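PDB 3OMB: extracellular solute-binding protein, family 1 from Bifidobacterium longum subsp. infantis ATCC 15697, which probably binds a carbohydrate outside the cell and delivers it to an ABC importer, and also carries a bound magnesium ion. Local coordinates for residues G93-A105 against A352-A366. Sequence-based numbering, arbitrary orientation. Where two conformers were deposited one is given.
Sequences GDIADVNLNGYGA and AGLSISSHAANKDAA
Asn99 and Ser355 pair across two antiparallel strands, 98-100 and 352-356. Asn99 N gives its hydrogen to Ser355 O at 2.8 Å, and Ser355 N returns a bond to Asn99 O. Asn99 CB lies 3.5 Å from Ser355 OG in the conformer described. CG lies beside its own backbone N (chi1 -59°) and meets the edge of the Tyr103 ring in its plane. OD1 lies 3.4 Å from Tyr103 CE2, at the same edge. ND2 reaches back to Ser355 O at 3.3 Å, from above the carbonyl plane. It also donates to Ala96 O at 2.9 Å. Two bonds thus fix the rotation of this buried amide, and Ser355 O is gripped by two donors of one residue.

In that conformer Ser355 OG sits at the Tyr103 edge, near CD2, and bonds a water that links Asn99 O and Gly102 N. Further bonds follow at both ends: Asn101 N to Gly353 O, nearly straight at 173°, and Ser357 N to Asp97 O. A second water joins Ile95 O, Asp97 OD1 and Ser357 OG.

The other face is apolar. Leu100 and Leu354 run side by side, Leu100 CD2 3.6 Å from Leu354 CD1. Val98 CG1 touches the same Leu354 methyl, while Val98 CG2 meets Ala366 CB at 3.9 Å. Helix 363-373 covers this face; helix 79-92 packs on Tyr103 opposite.

Gly353 and Leu354 form a classic beta bulge facing Ile152. Strand 352-356 is the antiparallel neighbour of strand 98-100 in a mixed sheet with strands 41-48 and 71-78, consistent with a lobe of a type 2 periplasmic-binding-protein fold.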
# COMPACT_ATOMS: atom_id res chain seq x y z
N GLY A 93 19.30 13.25 18.49
CA GLY A 93 20.50 12.43 18.35
C GLY A 93 20.47 11.12 19.13
O GLY A 93 21.44 10.36 19.11
N ASP A 94 19.35 10.86 19.81
CA ASP A 94 19.22 9.70 20.70
C ASP A 94 18.15 8.74 20.21
O ASP A 94 16.96 8.96 20.43
CB ASP A 94 18.88 10.16 22.13
CG ASP A 94 20.03 10.87 22.82
OD1 ASP A 94 21.15 10.29 22.87
OD2 ASP A 94 19.82 12.01 23.32
N ILE A 95 18.58 7.69 19.52
CA ILE A 95 17.63 6.75 18.95
C ILE A 95 17.71 5.39 19.66
O ILE A 95 18.69 5.09 20.35
CB ILE A 95 17.83 6.61 17.43
CG1 ILE A 95 19.22 6.08 17.10
CG2 ILE A 95 17.58 7.96 16.72
CD1 ILE A 95 19.30 5.47 15.72
N ALA A 96 16.66 4.57 19.51
CA ALA A 96 16.67 3.25 20.12
C ALA A 96 17.71 2.37 19.42
O ALA A 96 18.06 2.63 18.26
CB ALA A 96 15.29 2.63 20.03
N ASP A 97 18.21 1.35 20.10
CA ASP A 97 19.16 0.41 19.50
C ASP A 97 18.63 -0.24 18.23
O ASP A 97 19.32 -0.30 17.21
CB ASP A 97 19.55 -0.70 20.48
CG ASP A 97 20.26 -0.18 21.72
OD1 ASP A 97 20.86 0.92 21.65
OD2 ASP A 97 20.21 -0.90 22.76
N VAL A 98 17.41 -0.77 18.32
CA VAL A 98 16.74 -1.41 17.21
C VAL A 98 15.45 -0.62 16.96
O VAL A 98 14.76 -0.23 17.90
CB VAL A 98 16.42 -2.90 17.53
CG1 VAL A 98 15.59 -3.57 16.39
CG2 VAL A 98 17.72 -3.69 17.81
N ASN A 99 15.14 -0.39 15.69
CA ASN A 99 14.00 0.43 15.34
C ASN A 99 13.15 -0.27 14.30
O ASN A 99 13.63 -0.62 13.22
CB ASN A 99 14.47 1.78 14.82
CG ASN A 99 15.31 2.52 15.82
OD1 ASN A 99 14.79 3.24 16.64
ND2 ASN A 99 16.62 2.31 15.77
N LEU A 100 11.89 -0.49 14.66
CA LEU A 100 10.94 -1.19 13.80
C LEU A 100 9.95 -0.21 13.19
O LEU A 100 9.15 0.40 13.90
CB LEU A 100 10.21 -2.31 14.57
CG LEU A 100 11.08 -3.27 15.40
CD1 LEU A 100 10.23 -4.39 15.98
CD2 LEU A 100 12.25 -3.86 14.60
N ASN A 101 10.03 -0.05 11.87
CA ASN A 101 9.22 0.90 11.12
C ASN A 101 9.35 2.30 11.70
O ASN A 101 8.37 3.03 11.79
CB ASN A 101 7.75 0.49 11.05
CG ASN A 101 7.51 -0.64 10.07
OD1 ASN A 101 7.76 -0.51 8.88
ND2 ASN A 101 7.00 -1.76 10.56
N GLY A 102 10.56 2.65 12.12
CA GLY A 102 10.82 3.99 12.66
C GLY A 102 11.33 4.94 11.61
O GLY A 102 10.84 6.05 11.49
N TYR A 103 12.30 4.48 10.82
CA TYR A 103 13.09 5.34 9.94
C TYR A 103 13.26 4.74 8.57
O TYR A 103 13.17 3.54 8.40
CB TYR A 103 14.48 5.53 10.54
CG TYR A 103 14.42 6.05 11.94
CD1 TYR A 103 14.11 7.38 12.20
CD2 TYR A 103 14.64 5.20 13.02
CE1 TYR A 103 14.01 7.85 13.49
CE2 TYR A 103 14.56 5.67 14.33
CZ TYR A 103 14.26 6.99 14.56
OH TYR A 103 14.18 7.47 15.84
N GLY A 104 13.52 5.59 7.59
CA GLY A 104 13.92 5.11 6.27
C GLY A 104 15.39 5.39 6.09
O GLY A 104 15.98 6.17 6.84
N ALA A 105 15.98 4.78 5.07
CA ALA A 105 17.42 4.86 4.80
C ALA A 105 17.96 6.26 4.51
O ALA A 105 19.12 6.54 4.83
CB ALA A 105 17.80 3.92 3.67
N ALA A 352 11.90 -0.18 4.52
CA ALA A 352 12.21 0.51 5.78
C ALA A 352 11.59 -0.08 7.05
O ALA A 352 10.99 0.62 7.85
CB ALA A 352 11.86 2.02 5.65
N GLY A 353 11.75 -1.38 7.23
CA GLY A 353 11.24 -2.03 8.42
C GLY A 353 12.23 -2.01 9.57
O GLY A 353 11.88 -1.61 10.68
N LEU A 354 13.47 -2.45 9.32
CA LEU A 354 14.47 -2.51 10.38
C LEU A 354 15.68 -1.59 10.21
O LEU A 354 16.31 -1.59 9.16
CB LEU A 354 14.95 -3.95 10.60
CG LEU A 354 15.71 -4.12 11.92
CD1 LEU A 354 15.12 -5.17 12.80
CD2 LEU A 354 17.17 -4.40 11.62
N SER A 355 15.98 -0.81 11.25
CA SER A 355 17.21 -0.01 11.31
C SER A 355 17.87 -0.11 12.70
O SER A 355 17.18 -0.19 13.73
CB SER A 355 16.96 1.45 10.91
OG SER A 355 15.88 2.02 11.64
N ILE A 356 19.19 -0.12 12.73
CA ILE A 356 19.92 -0.27 13.97
C ILE A 356 20.80 0.92 14.21
O ILE A 356 21.47 1.40 13.29
CB ILE A 356 20.71 -1.61 14.02
CG1 ILE A 356 19.73 -2.77 14.20
CG2 ILE A 356 21.73 -1.63 15.18
CD1 ILE A 356 20.30 -4.14 13.89
N SER A 357 20.76 1.42 15.44
CA SER A 357 21.61 2.53 15.86
C SER A 357 23.08 2.15 15.70
O SER A 357 23.51 1.08 16.13
CB SER A 357 21.33 2.85 17.33
OG SER A 357 22.21 3.85 17.80
N SER A 358 23.86 3.01 15.06
CA SER A 358 25.32 2.80 15.06
C SER A 358 25.90 2.88 16.49
O SER A 358 26.90 2.24 16.79
CB SER A 358 26.03 3.75 14.09
OG SER A 358 26.08 5.06 14.61
N HIS A 359 25.21 3.61 17.38
CA HIS A 359 25.63 3.77 18.78
C HIS A 359 25.01 2.74 19.75
O HIS A 359 25.02 2.94 20.96
CB HIS A 359 25.29 5.18 19.29
CG HIS A 359 26.20 6.26 18.77
ND1 HIS A 359 26.16 6.70 17.47
CD2 HIS A 359 27.15 6.99 19.40
CE1 HIS A 359 27.07 7.66 17.30
NE2 HIS A 359 27.68 7.86 18.46
N ALA A 360 24.48 1.64 19.21
CA ALA A 360 23.88 0.61 20.05
C ALA A 360 24.86 0.21 21.16
O ALA A 360 26.02 -0.11 20.90
CB ALA A 360 23.47 -0.60 19.22
N ALA A 361 24.40 0.26 22.40
CA ALA A 361 25.22 -0.13 23.55
C ALA A 361 25.79 -1.55 23.39
O ALA A 361 26.98 -1.76 23.53
CB ALA A 361 24.41 -0.02 24.84
N ASN A 362 24.91 -2.49 23.06
CA ASN A 362 25.28 -3.87 22.81
C ASN A 362 25.00 -4.25 21.34
O ASN A 362 23.95 -4.82 21.02
CB ASN A 362 24.50 -4.79 23.76
CG ASN A 362 24.64 -4.38 25.22
OD1 ASN A 362 25.71 -4.53 25.81
ND2 ASN A 362 23.55 -3.87 25.82
N LYS A 363 25.94 -3.94 20.44
CA LYS A 363 25.72 -4.13 19.00
C LYS A 363 25.45 -5.59 18.58
O LYS A 363 24.53 -5.85 17.79
CB LYS A 363 26.85 -3.51 18.18
CG LYS A 363 26.50 -3.32 16.73
CD LYS A 363 27.46 -2.35 16.08
CE LYS A 363 28.00 -2.94 14.78
NZ LYS A 363 29.23 -2.22 14.31
N ASP A 364 26.24 -6.53 19.08
CA ASP A 364 26.01 -7.95 18.78
C ASP A 364 24.63 -8.44 19.23
O ASP A 364 23.97 -9.16 18.50
CB ASP A 364 27.09 -8.84 19.40
CG ASP A 364 28.42 -8.78 18.64
OD1 ASP A 364 28.54 -8.00 17.65
OD2 ASP A 364 29.34 -9.52 19.04
N ALA A 365 24.19 -8.04 20.42
CA ALA A 365 22.82 -8.39 20.86
C ALA A 365 21.77 -7.77 19.92
O ALA A 365 20.81 -8.43 19.55
CB ALA A 365 22.58 -7.99 22.29
N ALA A 366 21.98 -6.52 19.51
CA ALA A 366 21.06 -5.87 18.58
C ALA A 366 20.92 -6.71 17.31
O ALA A 366 19.80 -6.96 16.86
CB ALA A 366 21.53 -4.46 18.24
O HOH W 1 21.11 3.54 20.44
O HOH W 2 13.05 1.44 11.41
O HOH W 3 10.27 3.49 8.05